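Long-range contacts in lactococcal prophage ps3 protein 05 (Staphylococcus epidermidis ATCC 12228, PDB 3G8W), which probably transfers an acetyl group from acetyl-coenzyme A, as a member of the GNAT family, to an acceptor that is not known here: residues B[5-10]-B[56-62]; B[114-118]-B[161-165]; B[17-21]-B[66-71]. One frame throughout, in Å; residues are numbered along the deposited sequence.

Contact 1: B[5-10]-B[56-62]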
ATOM      1  N   ASN B   5     -19.876  27.068  -6.492  1.00 62.62           N
ATOM      2  CA  ASN B   5     -19.389  26.739  -5.126  1.00 62.93           C
ATOM      3  C   ASN B   5     -19.780  25.310  -4.689  1.00 62.87           C
ATOM      4  O   ASN B   5     -20.878  25.090  -4.169  1.00 63.24           O
ATOM      5  CB  ASN B   5     -19.880  27.791  -4.116  1.00 63.05           C
ATOM      6  CG  ASN B   5     -18.908  27.999  -2.942  1.00 63.64           C
ATOM      7  OD1 ASN B   5     -18.401  27.035  -2.334  1.00 63.29           O
ATOM      8  ND2 ASN B   5     -18.659  29.274  -2.608  1.00 63.38           N
ATOM      9  N   ASN B   6     -18.884  24.348  -4.939  1.00 62.08           N
ATOM     10  CA  ASN B   6     -18.990  22.980  -4.404  1.00 61.49           C
ATOM     11  C   ASN B   6     -17.803  22.072  -4.785  1.00 60.26           C
ATOM     12  O   ASN B   6     -16.790  22.547  -5.306  1.00 60.50           O
ATOM     13  CB  ASN B   6     -20.342  22.317  -4.751  1.00 62.25           C
ATOM     14  CG  ASN B   6     -20.742  21.221  -3.744  1.00 62.80           C
ATOM     15  OD1 ASN B   6     -20.618  21.397  -2.519  1.00 62.85           O
ATOM     16  ND2 ASN B   6     -21.224  20.085  -4.264  1.00 62.55           N
ATOM     17  N   ILE B   7     -17.955  20.772  -4.520  1.00 58.49           N
ATOM     18  CA  ILE B   7     -16.899  19.763  -4.679  1.00 56.65           C
ATOM     19  C   ILE B   7     -17.163  18.846  -5.871  1.00 55.53           C
ATOM     20  O   ILE B   7     -18.260  18.308  -6.028  1.00 55.86           O
ATOM     21  CB  ILE B   7     -16.761  18.877  -3.407  1.00 55.83           C
ATOM     22  CG1 ILE B   7     -16.527  19.740  -2.171  1.00 55.68           C
ATOM     23  CG2 ILE B   7     -15.659  17.843  -3.561  1.00 55.46           C
ATOM     24  CD1 ILE B   7     -17.769  19.891  -1.311  1.00 55.88           C
ATOM     25  N   ARG B   8     -16.148  18.672  -6.706  1.00 53.79           N
ATOM     26  CA  ARG B   8     -16.221  17.730  -7.801  1.00 52.07           C
ATOM     27  C   ARG B   8     -14.952  16.892  -7.857  1.00 51.91           C
ATOM     28  O   ARG B   8     -13.963  17.189  -7.188  1.00 51.23           O
ATOM     29  CB  ARG B   8     -16.450  18.455  -9.132  1.00 50.80           C
ATOM     30  CG  ARG B   8     -15.299  19.343  -9.597  1.00 49.45           C
ATOM     31  CD  ARG B   8     -15.577  19.923 -10.995  1.00 48.18           C
ATOM     32  NE  ARG B   8     -14.591  20.930 -11.410  1.00 46.78           N
ATOM     33  CZ  ARG B   8     -13.347  20.661 -11.815  1.00 45.99           C
ATOM     34  NH1 ARG B   8     -12.898  19.401 -11.855  1.00 44.90           N
ATOM     35  NH2 ARG B   8     -12.542  21.664 -12.164  1.00 44.94           N
ATOM     36  N   LEU B   9     -14.996  15.835  -8.658  1.00 52.24           N
ATOM     37  CA  LEU B   9     -13.801  15.084  -8.980  1.00 51.88           C
ATOM     38  C   LEU B   9     -12.873  15.963  -9.812  1.00 51.93           C
ATOM     39  O   LEU B   9     -13.257  16.464 -10.881  1.00 51.97           O
ATOM     40  CB  LEU B   9     -14.159  13.827  -9.771  1.00 51.53           C
ATOM     41  CG  LEU B   9     -12.979  12.949 -10.159  1.00 51.32           C
ATOM     42  CD1 LEU B   9     -12.437  12.219  -8.930  1.00 51.74           C
ATOM     43  CD2 LEU B   9     -13.387  11.967 -11.232  1.00 51.18           C
ATOM     44  N   LEU B  10     -11.665  16.176  -9.299  1.00 51.45           N
ATOM     45  CA  LEU B  10     -10.600  16.774 -10.101  1.00 50.72           C
ATOM     46  C   LEU B  10     -10.211  15.851 -11.246  1.00 50.25           C
ATOM     47  O   LEU B  10     -10.468  14.647 -11.200  1.00 50.09           O
ATOM     48  CB  LEU B  10      -9.380  17.085  -9.239  1.00 50.64           C
ATOM     49  CG  LEU B  10      -9.207  18.547  -8.849  1.00 50.97           C
ATOM     50  CD1 LEU B  10     -10.540  19.170  -8.397  1.00 51.17           C
ATOM     51  CD2 LEU B  10      -8.104  18.716  -7.810  1.00 50.23           C
ATOM     52  N   ASN B  56      -8.113   8.757  -7.077  1.00 51.95           N
ATOM     53  CA  ASN B  56      -8.928   9.958  -7.278  1.00 50.14           C
ATOM     54  C   ASN B  56      -8.643  11.146  -6.387  1.00 48.78           C
ATOM     55  O   ASN B  56      -8.743  11.061  -5.166  1.00 50.19           O
ATOM     56  CB  ASN B  56     -10.405   9.608  -7.162  1.00 50.75           C
ATOM     57  CG  ASN B  56     -10.880   8.684  -8.267  1.00 51.57           C
ATOM     58  OD1 ASN B  56     -10.086   8.147  -9.046  1.00 51.93           O
ATOM     59  ND2 ASN B  56     -12.191   8.498  -8.341  1.00 51.86           N
ATOM     60  N   ILE B  57      -8.293  12.262  -6.996  1.00 46.26           N
ATOM     61  CA  ILE B  57      -8.139  13.498  -6.276  1.00 44.83           C
ATOM     62  C   ILE B  57      -9.468  14.259  -6.299  1.00 45.08           C
ATOM     63  O   ILE B  57     -10.022  14.529  -7.371  1.00 43.97           O
ATOM     64  CB  ILE B  57      -7.077  14.380  -6.933  1.00 44.37           C
ATOM     65  CG1 ILE B  57      -5.727  13.678  -6.943  1.00 43.75           C
ATOM     66  CG2 ILE B  57      -6.971  15.725  -6.209  1.00 45.11           C
ATOM     67  CD1 ILE B  57      -4.629  14.527  -7.525  1.00 43.73           C
ATOM     68  N   PHE B  58      -9.972  14.626  -5.122  1.00 45.05           N
ATOM     69  CA  PHE B  58     -11.126  15.520  -5.069  1.00 45.62           C
ATOM     70  C   PHE B  58     -10.731  16.935  -4.707  1.00 45.96           C
ATOM     71  O   PHE B  58      -9.785  17.133  -3.938  1.00 46.73           O
ATOM     72  CB  PHE B  58     -12.134  15.038  -4.058  1.00 45.60           C
ATOM     73  CG  PHE B  58     -12.782  13.750  -4.416  1.00 45.52           C
ATOM     74  CD1 PHE B  58     -14.082  13.734  -4.895  1.00 45.25           C
ATOM     75  CD2 PHE B  58     -12.113  12.545  -4.221  1.00 45.18           C
ATOM     76  CE1 PHE B  58     -14.694  12.530  -5.190  1.00 46.20           C
ATOM     77  CE2 PHE B  58     -12.720  11.328  -4.522  1.00 45.50           C
ATOM     78  CZ  PHE B  58     -14.004  11.311  -5.000  1.00 45.68           C
ATOM     79  N   GLY B  59     -11.471  17.908  -5.241  1.00 45.95           N
ATOM     80  CA  GLY B  59     -11.254  19.323  -4.921  1.00 45.97           C
ATOM     81  C   GLY B  59     -12.494  20.055  -4.445  1.00 46.07           C
ATOM     82  O   GLY B  59     -13.596  19.777  -4.908  1.00 45.36           O
ATOM     83  N   ALA B  60     -12.316  20.975  -3.496  1.00 46.73           N
ATOM     84  CA  ALA B  60     -13.378  21.915  -3.117  1.00 47.13           C
ATOM     85  C   ALA B  60     -13.149  23.269  -3.807  1.00 47.90           C
ATOM     86  O   ALA B  60     -12.025  23.786  -3.835  1.00 47.95           O
ATOM     87  CB  ALA B  60     -13.441  22.082  -1.626  1.00 45.88           C
ATOM     88  N   PHE B  61     -14.215  23.833  -4.367  1.00 48.73           N
ATOM     89  CA  PHE B  61     -14.099  25.054  -5.156  1.00 49.90           C
ATOM     90  C   PHE B  61     -14.916  26.199  -4.609  1.00 51.86           C
ATOM     91  O   PHE B  61     -16.124  26.069  -4.388  1.00 52.34           O
ATOM     92  CB  PHE B  61     -14.494  24.802  -6.609  1.00 48.96           C
ATOM     93  CG  PHE B  61     -13.447  24.087  -7.397  1.00 48.79           C
ATOM     94  CD1 PHE B  61     -12.411  24.795  -8.002  1.00 48.54           C
ATOM     95  CD2 PHE B  61     -13.475  22.696  -7.516  1.00 48.66           C
ATOM     96  CE1 PHE B  61     -11.425  24.132  -8.728  1.00 48.49           C
ATOM     97  CE2 PHE B  61     -12.498  22.022  -8.244  1.00 48.53           C
ATOM     98  CZ  PHE B  61     -11.468  22.741  -8.851  1.00 48.49           C
ATOM     99  N   GLU B  62     -14.226  27.314  -4.379  1.00 53.68           N
ATOM    100  CA  GLU B  62     -14.847  28.612  -4.149  1.00 54.68           C
ATOM    101  C   GLU B  62     -14.718  29.378  -5.473  1.00 54.22           C
ATOM    102  O   GLU B  62     -13.605  29.699  -5.894  1.00 54.32           O
ATOM    103  CB  GLU B  62     -14.119  29.340  -3.018  1.00 55.80           C
ATOM    104  CG  GLU B  62     -14.907  30.435  -2.321  1.00 57.66           C
ATOM    105  CD  GLU B  62     -14.006  31.409  -1.548  1.00 58.95           C
ATOM    106  OE1 GLU B  62     -12.774  31.148  -1.464  1.00 59.48           O
ATOM    107  OE2 GLU B  62     -14.523  32.443  -1.036  1.00 59.63           O
TER
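Leu10 makes the tight end of this contact. Its CD1 meets CE2 of the Phe61 ring at 3.5 Å, near the ring plane. The same methyl lies over the backbone of Gly59, which has no side chain to hold it off. The other branch, CD2, reaches CG2 of Ile57 at 3.6 Å. Leu10 is buried, and Tyr18 of helix 15-24 and Thr69 of strand 65-74 also pack on it. Between the strands, Gly59 N donates to Arg8 O at 3.2 Å. Phe61 N donates to Asn6 O at 3.0 Å.

Strand 6-9 pairs antiparallel with strand 55-62 at one edge of the GNAT sheet within this chain. Arg8 and Gly59 form a hydrogen-bonded pair, Ile7 and Ala60 a non-hydrogen-bonded one. Ile7 and Ala60 share the face toward helix 96-112, with Ile7 CG1 3.9 Å from Ala60 CB.

The solvent side is looser. The rim of the Phe61 ring lies over one face of the Arg8 guanidinium, the planes 18° apart and NH2 3.6 Å from CZ. Two of its nitrogens have partners: NH1 donates to Leu9 O at 3.1 Å, close to the guanidinium plane, and NH2 forms a salt bridge with Asp14. Leu9 is exposed, although its CD1 sits over the centre of the Phe58 ring. At the far end, the exposed side chains of Asn5 and Glu62 run side by side.

Contact 2: B[114-118]-B[161-165]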
ATOM      1  N   ASN B 114     -18.795   1.169  -2.686  1.00 46.26           N
ATOM      2  CA  ASN B 114     -18.699   0.012  -1.788  1.00 46.01           C
ATOM      3  C   ASN B 114     -17.350  -0.162  -1.055  1.00 45.88           C
ATOM      4  O   ASN B 114     -17.029  -1.246  -0.572  1.00 46.32           O
ATOM      5  CB  ASN B 114     -19.065  -1.271  -2.529  1.00 46.06           C
ATOM      6  CG  ASN B 114     -20.399  -1.178  -3.215  1.00 46.03           C
ATOM      7  OD1 ASN B 114     -21.387  -0.730  -2.625  1.00 45.80           O
ATOM      8  ND2 ASN B 114     -20.437  -1.585  -4.481  1.00 46.26           N
ATOM      9  N   ILE B 115     -16.568   0.906  -0.975  1.00 44.51           N
ATOM     10  CA  ILE B 115     -15.390   0.896  -0.136  1.00 43.51           C
ATOM     11  C   ILE B 115     -15.822   0.826   1.330  1.00 43.10           C
ATOM     12  O   ILE B 115     -16.511   1.703   1.828  1.00 42.88           O
ATOM     13  CB  ILE B 115     -14.481   2.113  -0.442  1.00 43.36           C
ATOM     14  CG1 ILE B 115     -13.942   1.991  -1.888  1.00 43.49           C
ATOM     15  CG2 ILE B 115     -13.362   2.258   0.621  1.00 41.77           C
ATOM     16  CD1 ILE B 115     -13.540   3.318  -2.588  1.00 43.38           C
ATOM     17  N   GLU B 116     -15.435  -0.248   1.996  1.00 42.98           N
ATOM     18  CA  GLU B 116     -15.850  -0.502   3.362  1.00 43.12           C
ATOM     19  C   GLU B 116     -15.056   0.225   4.418  1.00 43.53           C
ATOM     20  O   GLU B 116     -15.591   0.571   5.472  1.00 43.79           O
ATOM     21  CB  GLU B 116     -15.792  -1.988   3.640  1.00 43.52           C
ATOM     22  CG  GLU B 116     -17.131  -2.608   3.745  1.00 45.11           C
ATOM     23  CD  GLU B 116     -17.182  -3.926   3.061  1.00 46.12           C
ATOM     24  OE1 GLU B 116     -16.582  -4.890   3.578  1.00 46.93           O
ATOM     25  OE2 GLU B 116     -17.818  -4.000   1.992  1.00 47.84           O
ATOM     26  N   THR B 117     -13.765   0.426   4.182  1.00 44.26           N
ATOM     27  CA  THR B 117     -12.986   1.091   5.187  1.00 45.06           C
ATOM     28  C   THR B 117     -11.982   2.107   4.614  1.00 45.27           C
ATOM     29  O   THR B 117     -11.424   1.903   3.533  1.00 45.20           O
ATOM     30  CB  THR B 117     -12.339   0.077   6.185  1.00 46.32           C
ATOM     31  OG1 THR B 117     -11.052  -0.336   5.735  1.00 46.84           O
ATOM     32  CG2 THR B 117     -13.231  -1.152   6.449  1.00 46.09           C
ATOM     33  N   LEU B 118     -11.777   3.207   5.343  1.00 45.48           N
ATOM     34  CA  LEU B 118     -10.807   4.230   4.961  1.00 46.16           C
ATOM     35  C   LEU B 118      -9.675   4.278   5.964  1.00 47.34           C
ATOM     36  O   LEU B 118      -9.913   4.183   7.180  1.00 47.67           O
ATOM     37  CB  LEU B 118     -11.451   5.607   4.872  1.00 45.81           C
ATOM     38  CG  LEU B 118     -12.539   5.753   3.803  1.00 46.94           C
ATOM     39  CD1 LEU B 118     -13.166   7.151   3.841  1.00 47.36           C
ATOM     40  CD2 LEU B 118     -12.028   5.438   2.411  1.00 46.17           C
ATOM     41  N   ILE B 161      -8.153   4.641  11.094  1.00 48.75           N
ATOM     42  CA  ILE B 161      -9.132   3.912  10.300  1.00 49.12           C
ATOM     43  C   ILE B 161     -10.555   4.459  10.565  1.00 48.66           C
ATOM     44  O   ILE B 161     -10.916   4.829  11.692  1.00 45.31           O
ATOM     45  CB  ILE B 161      -9.011   2.383  10.555  1.00 49.90           C
ATOM     46  CG1 ILE B 161     -10.046   1.581   9.778  1.00 51.17           C
ATOM     47  CG2 ILE B 161      -9.135   2.065  12.051  1.00 49.98           C
ATOM     48  CD1 ILE B 161      -9.754   0.057   9.737  1.00 51.84           C
ATOM     49  N   TYR B 162     -11.327   4.553   9.483  1.00 49.65           N
ATOM     50  CA  TYR B 162     -12.734   4.875   9.549  1.00 49.86           C
ATOM     51  C   TYR B 162     -13.463   3.777   8.798  1.00 49.43           C
ATOM     52  O   TYR B 162     -13.035   3.354   7.731  1.00 48.94           O
ATOM     53  CB  TYR B 162     -12.973   6.249   8.933  1.00 50.98           C
ATOM     54  CG  TYR B 162     -14.419   6.679   8.844  1.00 52.26           C
ATOM     55  CD1 TYR B 162     -14.996   7.466   9.834  1.00 52.73           C
ATOM     56  CD2 TYR B 162     -15.203   6.317   7.752  1.00 52.57           C
ATOM     57  CE1 TYR B 162     -16.318   7.870   9.742  1.00 53.01           C
ATOM     58  CE2 TYR B 162     -16.521   6.701   7.655  1.00 53.11           C
ATOM     59  CZ  TYR B 162     -17.075   7.485   8.646  1.00 53.71           C
ATOM     60  OH  TYR B 162     -18.395   7.877   8.522  1.00 54.10           O
ATOM     61  N   SER B 163     -14.548   3.297   9.381  1.00 50.03           N
ATOM     62  CA  SER B 163     -15.386   2.315   8.730  1.00 50.91           C
ATOM     63  C   SER B 163     -16.667   2.943   8.157  1.00 52.62           C
ATOM     64  O   SER B 163     -17.361   3.699   8.832  1.00 51.98           O
ATOM     65  CB  SER B 163     -15.735   1.217   9.704  1.00 49.86           C
ATOM     66  OG  SER B 163     -17.004   0.710   9.365  1.00 51.97           O
ATOM     67  N   THR B 164     -16.988   2.625   6.911  1.00 54.56           N
ATOM     68  CA  THR B 164     -18.153   3.234   6.299  1.00 56.79           C
ATOM     69  C   THR B 164     -19.385   2.345   6.375  1.00 58.77           C
ATOM     70  O   THR B 164     -20.303   2.512   5.582  1.00 59.22           O
ATOM     71  CB  THR B 164     -17.897   3.612   4.833  1.00 56.60           C
ATOM     72  OG1 THR B 164     -17.432   2.460   4.125  1.00 56.45           O
ATOM     73  CG2 THR B 164     -16.874   4.728   4.731  1.00 56.11           C
ATOM     74  N   THR B 165     -19.409   1.417   7.332  1.00 61.47           N
ATOM     75  CA  THR B 165     -20.538   0.476   7.507  1.00 64.30           C
ATOM     76  C   THR B 165     -21.175   0.647   8.893  1.00 66.01           C
ATOM     77  O   THR B 165     -20.447   0.894   9.872  1.00 66.67           O
ATOM     78  CB  THR B 165     -20.071  -1.001   7.341  1.00 64.62           C
ATOM     79  OG1 THR B 165     -18.902  -1.227   8.147  1.00 64.64           O
ATOM     80  CG2 THR B 165     -19.736  -1.306   5.876  1.00 64.05           C
TER
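Thr164 OG1 donates to Ile115 O at 2.6 Å, the shortest polar bond of the contact. The hydroxyl lies in the carbonyl plane, on a lone pair. It gets there because OG1 stands between the backbone N and the carbonyl carbon of its own residue (chi1 54°). The backbone of Thr164 binds one residue further on: Thr164 N donates to Glu116 O at 2.9 Å. One threonine thus holds two successive carbonyls where the chain leaves helix 96-112. That helix ends in a Schellman motif, with Asn114 as the C-prime residue.

Beyond this point the segments pair as antiparallel strands of the GNAT sheet. Leu118 and Tyr162 form a hydrogen-bonded pair, linked by Leu118 N to Tyr162 O and Tyr162 N to Leu118 O. Both bonds are 2.7 Å. Their side chains share a face, and both touch Ile107 of helix 96-112. Thr117 and Ser163 form the non-hydrogen-bonded pair beside them.

Past the strand, Ser163 OG accepts from Thr165 N at 3.2 Å, an ST turn, and also from Thr165 OG1. Thr165 CG2 then meets Glu116 CG at 3.6 Å. The carboxylate of Glu116 turns to the second subunit, with a salt bridge to Lys149 and a hydrogen bond to Tyr154 of that chain. Glu116 therefore takes part in the interface between the subunits. The nearby lysine would probably favour its charged form.

Contact 3: B[17-21]-B[66-71]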
ATOM      1  N   SER B  17      -4.324  24.424 -11.372  1.00 49.93           N
ATOM      2  CA  SER B  17      -4.843  24.784 -10.055  1.00 49.64           C
ATOM      3  C   SER B  17      -4.184  23.969  -8.970  1.00 50.45           C
ATOM      4  O   SER B  17      -3.981  24.461  -7.864  1.00 51.45           O
ATOM      5  CB  SER B  17      -6.347  24.542  -9.984  1.00 48.99           C
ATOM      6  OG  SER B  17      -7.011  25.178 -11.051  1.00 49.09           O
ATOM      7  N   TYR B  18      -3.848  22.723  -9.294  1.00 50.69           N
ATOM      8  CA  TYR B  18      -3.404  21.755  -8.301  1.00 50.81           C
ATOM      9  C   TYR B  18      -1.956  21.958  -7.866  1.00 51.40           C
ATOM     10  O   TYR B  18      -1.593  21.572  -6.761  1.00 51.57           O
ATOM     11  CB  TYR B  18      -3.647  20.326  -8.799  1.00 50.44           C
ATOM     12  CG  TYR B  18      -3.463  19.260  -7.746  1.00 49.88           C
ATOM     13  CD1 TYR B  18      -4.459  18.994  -6.818  1.00 49.90           C
ATOM     14  CD2 TYR B  18      -2.291  18.512  -7.685  1.00 49.75           C
ATOM     15  CE1 TYR B  18      -4.288  18.026  -5.859  1.00 49.69           C
ATOM     16  CE2 TYR B  18      -2.114  17.536  -6.730  1.00 49.55           C
ATOM     17  CZ  TYR B  18      -3.108  17.299  -5.815  1.00 49.89           C
ATOM     18  OH  TYR B  18      -2.927  16.328  -4.851  1.00 50.93           O
ATOM     19  N   ILE B  19      -1.129  22.555  -8.720  1.00 52.28           N
ATOM     20  CA  ILE B  19       0.228  22.921  -8.302  1.00 53.53           C
ATOM     21  C   ILE B  19       0.188  24.149  -7.392  1.00 54.72           C
ATOM     22  O   ILE B  19       0.825  24.162  -6.336  1.00 55.18           O
ATOM     23  CB  ILE B  19       1.184  23.189  -9.479  1.00 53.13           C
ATOM     24  CG1 ILE B  19       0.934  22.210 -10.627  1.00 53.52           C
ATOM     25  CG2 ILE B  19       2.632  23.128  -9.006  1.00 52.71           C
ATOM     26  CD1 ILE B  19       0.843  20.746 -10.201  1.00 53.84           C
ATOM     27  N   GLU B  20      -0.567  25.169  -7.807  1.00 55.75           N
ATOM     28  CA  GLU B  20      -0.780  26.372  -6.996  1.00 56.45           C
ATOM     29  C   GLU B  20      -1.283  26.075  -5.583  1.00 56.74           C
ATOM     30  O   GLU B  20      -0.729  26.592  -4.619  1.00 57.03           O
ATOM     31  CB  GLU B  20      -1.714  27.362  -7.699  1.00 56.69           C
ATOM     32  CG  GLU B  20      -1.013  28.614  -8.221  1.00 57.35           C
ATOM     33  CD  GLU B  20      -0.675  29.623  -7.115  1.00 57.70           C
ATOM     34  OE1 GLU B  20      -1.076  30.801  -7.240  1.00 57.79           O
ATOM     35  OE2 GLU B  20      -0.006  29.245  -6.126  1.00 57.65           O
ATOM     36  N   LEU B  21      -2.311  25.234  -5.462  1.00 57.07           N
ATOM     37  CA  LEU B  21      -2.820  24.836  -4.147  1.00 57.71           C
ATOM     38  C   LEU B  21      -1.766  24.073  -3.355  1.00 59.17           C
ATOM     39  O   LEU B  21      -1.756  24.121  -2.128  1.00 59.67           O
ATOM     40  CB  LEU B  21      -4.101  23.997  -4.261  1.00 56.56           C
ATOM     41  CG  LEU B  21      -4.936  23.817  -2.982  1.00 55.55           C
ATOM     42  CD1 LEU B  21      -5.693  25.081  -2.642  1.00 55.46           C
ATOM     43  CD2 LEU B  21      -5.909  22.675  -3.100  1.00 54.85           C
ATOM     44  N   LEU B  66      -9.602  26.681  -6.524  1.00 47.17           N
ATOM     45  CA  LEU B  66      -9.512  25.432  -5.797  1.00 46.72           C
ATOM     46  C   LEU B  66      -9.089  25.765  -4.361  1.00 46.68           C
ATOM     47  O   LEU B  66      -8.130  26.506  -4.145  1.00 46.67           O
ATOM     48  CB  LEU B  66      -8.524  24.485  -6.483  1.00 45.99           C
ATOM     49  CG  LEU B  66      -8.401  23.074  -5.905  1.00 45.98           C
ATOM     50  CD1 LEU B  66      -9.718  22.291  -5.940  1.00 45.39           C
ATOM     51  CD2 LEU B  66      -7.280  22.323  -6.610  1.00 46.05           C
ATOM     52  N   VAL B  67      -9.814  25.237  -3.381  1.00 46.47           N
ATOM     53  CA  VAL B  67      -9.682  25.715  -1.999  1.00 46.30           C
ATOM     54  C   VAL B  67      -9.209  24.608  -1.076  1.00 46.53           C
ATOM     55  O   VAL B  67      -8.455  24.837  -0.133  1.00 46.50           O
ATOM     56  CB  VAL B  67     -11.006  26.320  -1.499  1.00 45.91           C
ATOM     57  CG1 VAL B  67     -10.954  26.581  -0.032  1.00 46.73           C
ATOM     58  CG2 VAL B  67     -11.281  27.616  -2.221  1.00 45.99           C
ATOM     59  N   ALA B  68      -9.653  23.396  -1.359  1.00 46.98           N
ATOM     60  CA  ALA B  68      -9.140  22.244  -0.662  1.00 46.82           C
ATOM     61  C   ALA B  68      -8.939  21.099  -1.651  1.00 46.18           C
ATOM     62  O   ALA B  68      -9.376  21.184  -2.801  1.00 44.51           O
ATOM     63  CB  ALA B  68     -10.082  21.856   0.474  1.00 47.46           C
ATOM     64  N   THR B  69      -8.264  20.043  -1.190  1.00 46.63           N
ATOM     65  CA  THR B  69      -7.928  18.884  -2.034  1.00 46.49           C
ATOM     66  C   THR B  69      -7.663  17.652  -1.191  1.00 47.11           C
ATOM     67  O   THR B  69      -7.183  17.757  -0.057  1.00 48.30           O
ATOM     68  CB  THR B  69      -6.689  19.159  -2.913  1.00 45.79           C
ATOM     69  OG1 THR B  69      -7.028  18.952  -4.289  1.00 46.06           O
ATOM     70  CG2 THR B  69      -5.496  18.275  -2.519  1.00 44.75           C
ATOM     71  N   CYS B  70      -7.966  16.481  -1.738  1.00 47.43           N
ATOM     72  CA  CYS B  70      -7.622  15.244  -1.063  1.00 47.67           C
ATOM     73  C   CYS B  70      -7.665  14.065  -2.014  1.00 47.34           C
ATOM     74  O   CYS B  70      -8.561  13.991  -2.845  1.00 48.65           O
ATOM     75  CB  CYS B  70      -8.585  15.013   0.079  1.00 48.45           C
ATOM     76  SG  CYS B  70      -8.016  13.735   1.154  1.00 51.99           S
ATOM     77  N   THR B  71      -6.708  13.147  -1.903  1.00 46.65           N
ATOM     78  CA  THR B  71      -6.703  11.954  -2.763  1.00 46.55           C
ATOM     79  C   THR B  71      -7.369  10.737  -2.138  1.00 46.60           C
ATOM     80  O   THR B  71      -7.134  10.413  -0.987  1.00 45.78           O
ATOM     81  CB  THR B  71      -5.284  11.543  -3.191  1.00 46.12           C
ATOM     82  OG1 THR B  71      -4.780  12.497  -4.118  1.00 46.11           O
ATOM     83  CG2 THR B  71      -5.299  10.203  -3.882  1.00 45.64           C
TER
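Leu21 and Thr69 slide past each other in opposite directions, so the leucine tip lies against the threonine stem, with CD2 3.6 Å from Thr69 CB. The CG of Leu21 is anti to its backbone N; this chi1 of -165° carries CG toward the strand, and both methyls touch it. CD2 also packs on Leu66 CG at 3.8 Å, while CD1 lies against the backbone carbonyls of Leu66 and Val67.

Tyr18 comes at Thr69 from another direction, crossing it at about a right angle. Thr69 OG1 sits in the ring plane, at the edge, 3.3 Å from Tyr18 CE1. The hydroxyl's weak hydrogen bond is to Phe58 O in the neighbouring strand; its contact with the ring is packing.

Helix 15-24 here lies over strand 65-74 of the GNAT sheet, the short segment axes 75° apart in direction and 8.8 Å apart at closest. Helix 96-112 packs on the other face, where Cys70 touches it. A classic beta bulge interrupts the strand: Val67 and Ala68 both face Ala60. Next to the bulge, Leu66 is directed toward the helix and meets Ser17, CB to CB at 4.1 Å. Its CD2 lies at the edge of the Tyr18 ring, 4.4 Å from Tyr18 CD1.

How the contacts relate
All three contacts reach one mixed sheet. Contacts 1 and 3 share its first part: their centres are about 8 Å apart, and strands 55-62 and 65-74 are neighbours, joined by backbone bonds such as Ala60 to Val67. Contact 2 lies further across, its centre about 21 Å from that of contact 1 and 24 Å from that of contact 3. Contact 3 is buried, has no hydrogen bonds across its segments and rests on side-chain packing. Contacts 1 and 2 are partly buried strand pairings. Contact 1 adds an arginine whose guanidinium face meets an aromatic ring; contact 2 adds a threonine hydroxyl bond and is the one that reaches the second subunit.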